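Cif (Cell cycle inhibiting factor) (Escherichia coli, PDB 3EFY) deamidates a glutamine side chain of host NEDD8 through the C-terminal catalytic part held in this chain, disabling cullin-RING ubiquitin ligases and inhibiting the host cell cycle. Local coordinates at residues 92-97 with 144-149; 114-119 with 135-140. One frame throughout, in Å; residues are numbered along the deposited sequence.

The two contacts illustrate how one protein uses different chemistry near its surface and in its interior. Contact 1 is partly buried and joins two loops, 92-97 and 144-149, mainly through a backbone hydrogen bond and an arginine laid against a methionine. Contact 2 is buried, holds helix 113-124 against the end of helix 130-137, and relies on aliphatic and aromatic packing. Along the chain contact 2 is nested inside the loop that contact 1 closes, and their centres are about 14 Å apart. R95 ties them together by salt bridges to D138 and D140, and both have a side chain close to active-site residues H66 and Q86.

Contact 1: 92-97 with 144-149; sequences GVTRKL and KMLRKE
V93 and R147 join the two loops through their backbones. The amide N of R147 donates to O of V93 over 2.9 Å. The same oxygen takes a CA-H...O contact from L146, whose CA lies 3.3 Å from O of V93, and a longer one of the same kind runs back from CA of V93 to O of R147. Both methyls of V93 also rest near this O of R147. A water links O of G92 with NH1 of R147, weakly on both sides.

Apolar contact is supplied by T94 and L146, which lie alongside one another and point the same way, CG2 of T94 meeting CD2 of L146 at 3.8 Å. The hydroxyl of T94 is engaged by D88.

A third kind of contact sets a flat cation over a thioether chain. CG of M145 sits over the centre of one face of the R95 guanidinium, 3.5 Å from its CZ, while SD stands farther off, 4.1 Å from NH1 of R95. With chi1 at 68°, CG of R95 is placed between the backbone N and the carbonyl carbon, and the chain then runs out past M145, crossing it obliquely. Salt bridges from NE to D138 and from NH2 to D140 fix the rotation of the guanidinium, so that M145 packs on a group already held.

The contact joins the loop between strand 81-85 and helix 99-103 to the one between helix 130-137 and strand 159-166. Helix 130-137 packs against both: F137 touches T94, and L130 and I133 receive L146.

Contact 2: 114-119 with 135-140; sequences DDICNY and TLFDID
Helix-to-helix packing within the catalytic domain brings helix 113-124 against the last turn of helix 130-137, with I116 and Y119 facing L136 and F137. The two aromatic rings form a T-shaped (edge-to-face) pair: F137 turns its edge to a face of Y119, with centroids 5.3 Å apart and planes at 71°. CE2 of F137, at the leading edge, stands 3.8 Å above the plane of the Y119 ring, offset toward its rim. CG of Y119 is anti to the backbone N (chi1 160°), which carries the ring out toward F137; its hydroxyl is hydrogen-bonded to D61, so the ring is held at its far end as well as across its face.

L136 supplies the aliphatic half of the contact through a single branch. Its CD1 reaches 3.4 Å from CB of Y119, a tight approach at the root of the ring, and lies 3.8 Å from CD1 of I116. The CD1 methyl of I116 touches both residues of the other helix, coming 4.0 Å from CZ of F137. F137 and I116 cross at about a right angle, and L84 of strand 81-85 touches both.

Past the helix end the chemistry becomes polar. D138, the first residue to leave helical geometry, accepts from N of D140 at OD2 over 3.1 Å, forming an Asx turn; the donor approaches from above the carboxylate plane, and N142 N is a second partner of this oxygen.

F137 also connects the packing to the active site: its carbonyl accepts from Q86 NE2, and its ring lies close to the side chain of H66. Such a hydrophobic interface, with helices packed against a central antiparallel sheet, fits the papain-like fold to which the Cif family is related.

Contact 1: 92-97 with 144-149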
loop_
_atom_site.group_PDB
_atom_site.type_symbol
_atom_site.label_atom_id
_atom_site.label_comp_id
_atom_site.label_asym_id
_atom_site.label_seq_id
_atom_site.Cartn_x
_atom_site.Cartn_y
_atom_site.Cartn_z
ATOM N N GLY A 92 3.272 21.191 16.049
ATOM C CA GLY A 92 2.095 21.604 16.796
ATOM C C GLY A 92 2.152 21.372 18.294
ATOM O O GLY A 92 3.136 21.713 18.936
ATOM N N VAL A 93 1.070 20.829 18.872
ATOM C CA VAL A 93 1.004 20.608 20.330
ATOM C C VAL A 93 1.980 19.551 20.795
ATOM O O VAL A 93 2.705 19.704 21.794
ATOM C CB VAL A 93 -0.433 20.223 20.810
ATOM C CG1 VAL A 93 -0.466 19.918 22.300
ATOM C CG2 VAL A 93 -1.449 21.349 20.466
ATOM N N THR A 94 1.996 18.424 20.084
ATOM C CA THR A 94 2.817 17.294 20.430
ATOM C C THR A 94 4.158 17.375 19.708
ATOM O O THR A 94 4.286 17.990 18.643
ATOM C CB THR A 94 2.023 16.002 20.028
ATOM O OG1 THR A 94 1.348 16.280 18.788
ATOM C CG2 THR A 94 1.022 15.668 21.060
ATOM N N ARG A 95 5.173 16.743 20.270
ATOM C CA ARG A 95 6.495 16.773 19.697
ATOM C C ARG A 95 6.721 15.780 18.568
ATOM O O ARG A 95 5.888 14.858 18.343
ATOM C CB ARG A 95 7.528 16.570 20.802
ATOM C CG ARG A 95 7.528 15.201 21.407
ATOM C CD ARG A 95 8.719 15.015 22.321
ATOM N NE ARG A 95 8.421 14.123 23.412
ATOM C CZ ARG A 95 9.316 13.448 24.116
ATOM N NH1 ARG A 95 10.636 13.592 23.874
ATOM N NH2 ARG A 95 8.903 12.659 25.102
ATOM N N LYS A 96 7.817 15.957 17.823
ATOM C CA LYS A 96 8.179 15.038 16.733
ATOM C C LYS A 96 8.277 13.600 17.206
ATOM O O LYS A 96 8.865 13.330 18.253
ATOM C CB LYS A 96 9.549 15.378 16.086
ATOM C CG LYS A 96 9.857 14.530 14.850
ATOM C CD LYS A 96 11.106 14.959 14.050
ATOM C CE LYS A 96 11.515 13.888 13.017
ATOM N NZ LYS A 96 10.530 13.790 11.889
ATOM N N LEU A 97 7.666 12.702 16.428
ATOM C CA LEU A 97 7.596 11.275 16.716
ATOM C C LEU A 97 7.625 10.429 15.451
ATOM O O LEU A 97 6.715 10.520 14.619
ATOM C CB LEU A 97 6.306 11.010 17.483
ATOM C CG LEU A 97 5.923 9.574 17.813
ATOM C CD1 LEU A 97 6.916 8.957 18.850
ATOM C CD2 LEU A 97 4.515 9.595 18.439
ATOM N N LYS A 144 5.722 18.081 29.964
ATOM C CA LYS A 144 6.637 19.200 29.684
ATOM C C LYS A 144 7.036 19.284 28.228
ATOM O O LYS A 144 7.554 20.326 27.801
ATOM C CB LYS A 144 7.899 19.131 30.540
ATOM C CG LYS A 144 7.590 19.206 32.017
ATOM C CD LYS A 144 8.844 19.247 32.827
ATOM C CE LYS A 144 8.526 19.352 34.316
ATOM N NZ LYS A 144 9.758 19.041 35.126
ATOM N N MET A 145 6.830 18.217 27.453
ATOM C CA MET A 145 7.162 18.256 26.024
ATOM C C MET A 145 6.056 18.831 25.154
ATOM O O MET A 145 6.276 19.037 23.951
ATOM C CB MET A 145 7.564 16.884 25.502
ATOM C CG MET A 145 8.786 16.258 26.118
ATOM S SD MET A 145 10.182 17.275 25.597
ATOM C CE MET A 145 10.478 18.130 27.125
ATOM N N LEU A 146 4.872 19.069 25.712
ATOM C CA LEU A 146 3.755 19.578 24.959
ATOM C C LEU A 146 3.791 21.073 24.894
ATOM O O LEU A 146 4.407 21.733 25.745
ATOM C CB LEU A 146 2.435 19.176 25.585
ATOM C CG LEU A 146 2.252 17.670 25.712
ATOM C CD1 LEU A 146 0.883 17.451 26.391
ATOM C CD2 LEU A 146 2.321 16.903 24.371
ATOM N N ARG A 147 3.128 21.601 23.894
ATOM C CA ARG A 147 2.958 23.040 23.732
ATOM C C ARG A 147 1.477 23.391 23.646
ATOM O O ARG A 147 0.894 23.408 22.559
ATOM C CB ARG A 147 3.711 23.503 22.498
ATOM C CG ARG A 147 5.256 23.440 22.676
ATOM C CD ARG A 147 5.957 24.086 21.527
ATOM N NE ARG A 147 7.402 24.091 21.732
ATOM C CZ ARG A 147 8.270 24.533 20.829
ATOM N NH1 ARG A 147 7.858 25.032 19.675
ATOM N NH2 ARG A 147 9.559 24.475 21.095
ATOM N N LYS A 148 0.876 23.699 24.792
ATOM C CA LYS A 148 -0.544 23.977 24.848
ATOM C C LYS A 148 -0.959 25.142 23.964
ATOM O O LYS A 148 -2.078 25.151 23.467
ATOM C CB LYS A 148 -1.013 24.205 26.276
ATOM C CG LYS A 148 -0.739 25.579 26.833
ATOM C CD LYS A 148 -1.550 25.772 28.136
ATOM C CE LYS A 148 -1.118 27.029 28.866
ATOM N NZ LYS A 148 0.314 26.880 29.302
ATOM N N GLU A 149 -0.038 26.113 23.781
ATOM C CA GLU A 149 -0.203 27.237 22.860
ATOM C C GLU A 149 -0.645 26.871 21.444
ATOM O O GLU A 149 -1.246 27.680 20.735
ATOM C CB GLU A 149 1.119 28.096 22.795
ATOM C CG GLU A 149 2.457 27.422 22.321
ATOM C CD GLU A 149 3.319 26.844 23.458
ATOM O OE1 GLU A 149 2.721 26.415 24.473
ATOM O OE2 GLU A 149 4.618 26.873 23.362
HETATM O O HOH W 1 5.483 23.789 17.894
#

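Contact 2: 114-119 with 135-140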
loop_
_atom_site.group_PDB
_atom_site.type_symbol
_atom_site.label_atom_id
_atom_site.label_comp_id
_atom_site.label_asym_id
_atom_site.label_seq_id
_atom_site.Cartn_x
_atom_site.Cartn_y
_atom_site.Cartn_z
ATOM N N ASP A 114 -12.454 3.655 26.098
ATOM C CA ASP A 114 -13.134 4.690 26.847
ATOM C C ASP A 114 -12.235 5.907 27.160
ATOM O O ASP A 114 -12.745 7.011 27.257
ATOM C CB ASP A 114 -13.604 4.145 28.191
ATOM C CG ASP A 114 -14.810 3.259 28.086
ATOM O OD1 ASP A 114 -15.497 3.261 27.057
ATOM O OD2 ASP A 114 -15.055 2.556 29.086
ATOM N N ASP A 115 -10.933 5.667 27.358
ATOM C CA ASP A 115 -10.013 6.764 27.709
ATOM C C ASP A 115 -9.799 7.691 26.494
ATOM O O ASP A 115 -9.765 8.934 26.653
ATOM C CB ASP A 115 -8.694 6.250 28.216
ATOM C CG ASP A 115 -8.779 5.737 29.668
ATOM O OD1 ASP A 115 -9.720 6.139 30.382
ATOM O OD2 ASP A 115 -7.896 4.952 30.054
ATOM N N ILE A 116 -9.654 7.107 25.311
ATOM C CA ILE A 116 -9.449 7.968 24.117
ATOM C C ILE A 116 -10.775 8.680 23.774
ATOM O O ILE A 116 -10.784 9.832 23.387
ATOM C CB ILE A 116 -8.772 7.221 22.914
ATOM C CG1 ILE A 116 -8.502 8.191 21.755
ATOM C CG2 ILE A 116 -9.630 6.085 22.425
ATOM C CD1 ILE A 116 -7.346 9.070 21.941
ATOM N N CYS A 117 -11.908 7.999 23.958
ATOM C CA CYS A 117 -13.209 8.611 23.801
ATOM C C CYS A 117 -13.488 9.769 24.779
ATOM O O CYS A 117 -14.063 10.806 24.427
ATOM C CB CYS A 117 -14.304 7.538 23.833
ATOM S SG CYS A 117 -14.223 6.527 22.325
ATOM N N ASN A 118 -13.064 9.606 26.016
ATOM C CA ASN A 118 -13.174 10.676 26.984
ATOM C C ASN A 118 -12.353 11.865 26.507
ATOM O O ASN A 118 -12.810 13.007 26.587
ATOM C CB ASN A 118 -12.668 10.231 28.344
ATOM C CG ASN A 118 -12.706 11.372 29.384
ATOM O OD1 ASN A 118 -11.667 11.930 29.767
ATOM N ND2 ASN A 118 -13.916 11.745 29.814
ATOM N N TYR A 119 -11.166 11.595 25.971
ATOM C CA TYR A 119 -10.339 12.670 25.388
ATOM C C TYR A 119 -11.094 13.425 24.278
ATOM O O TYR A 119 -11.135 14.666 24.251
ATOM C CB TYR A 119 -8.930 12.133 24.901
ATOM C CG TYR A 119 -8.296 13.053 23.922
ATOM C CD1 TYR A 119 -7.711 14.244 24.339
ATOM C CD2 TYR A 119 -8.421 12.828 22.543
ATOM C CE1 TYR A 119 -7.228 15.149 23.439
ATOM C CE2 TYR A 119 -7.913 13.718 21.629
ATOM C CZ TYR A 119 -7.315 14.880 22.078
ATOM O OH TYR A 119 -6.854 15.809 21.208
ATOM N N THR A 135 -0.480 11.473 28.261
ATOM C CA THR A 135 -0.686 10.046 28.523
ATOM C C THR A 135 -1.053 9.271 27.257
ATOM O O THR A 135 -0.559 8.194 27.022
ATOM C CB THR A 135 -1.725 9.807 29.594
ATOM O OG1 THR A 135 -1.195 10.290 30.850
ATOM C CG2 THR A 135 -2.018 8.330 29.754
ATOM N N LEU A 136 -1.841 9.906 26.411
ATOM C CA LEU A 136 -2.282 9.266 25.158
ATOM C C LEU A 136 -1.249 9.354 24.027
ATOM O O LEU A 136 -1.051 8.384 23.296
ATOM C CB LEU A 136 -3.606 9.863 24.698
ATOM C CG LEU A 136 -4.818 9.487 25.568
ATOM C CD1 LEU A 136 -6.036 10.385 25.282
ATOM C CD2 LEU A 136 -5.122 7.959 25.364
ATOM N N PHE A 137 -0.611 10.528 23.873
ATOM C CA PHE A 137 0.081 10.818 22.620
ATOM C C PHE A 137 1.606 10.946 22.718
ATOM O O PHE A 137 2.290 10.798 21.717
ATOM C CB PHE A 137 -0.469 12.102 21.986
ATOM C CG PHE A 137 -1.927 12.016 21.579
ATOM C CD1 PHE A 137 -2.279 11.348 20.417
ATOM C CD2 PHE A 137 -2.916 12.606 22.340
ATOM C CE1 PHE A 137 -3.639 11.224 20.064
ATOM C CE2 PHE A 137 -4.236 12.506 21.982
ATOM C CZ PHE A 137 -4.594 11.798 20.842
ATOM N N ASP A 138 2.120 11.247 23.926
ATOM C CA ASP A 138 3.574 11.407 24.094
ATOM C C ASP A 138 4.286 10.077 24.381
ATOM O O ASP A 138 3.847 9.292 25.204
ATOM C CB ASP A 138 3.877 12.464 25.155
ATOM C CG ASP A 138 5.364 12.857 25.142
ATOM O OD1 ASP A 138 5.790 13.590 24.224
ATOM O OD2 ASP A 138 6.120 12.290 25.956
ATOM N N ILE A 139 5.401 9.823 23.709
ATOM C CA ILE A 139 6.094 8.554 23.807
ATOM C C ILE A 139 6.550 8.236 25.256
ATOM O O ILE A 139 6.615 7.076 25.655
ATOM C CB ILE A 139 7.269 8.468 22.810
ATOM C CG1 ILE A 139 7.687 7.007 22.605
ATOM C CG2 ILE A 139 8.397 9.440 23.210
ATOM C CD1 ILE A 139 8.669 6.717 21.495
ATOM N N ASP A 140 6.843 9.298 25.989
ATOM C CA ASP A 140 7.262 9.208 27.391
ATOM C C ASP A 140 6.169 9.606 28.384
ATOM O O ASP A 140 6.396 9.621 29.611
ATOM C CB ASP A 140 8.494 10.115 27.626
ATOM C CG ASP A 140 9.713 9.689 26.851
ATOM O OD1 ASP A 140 9.941 8.466 26.671
ATOM O OD2 ASP A 140 10.481 10.610 26.436
#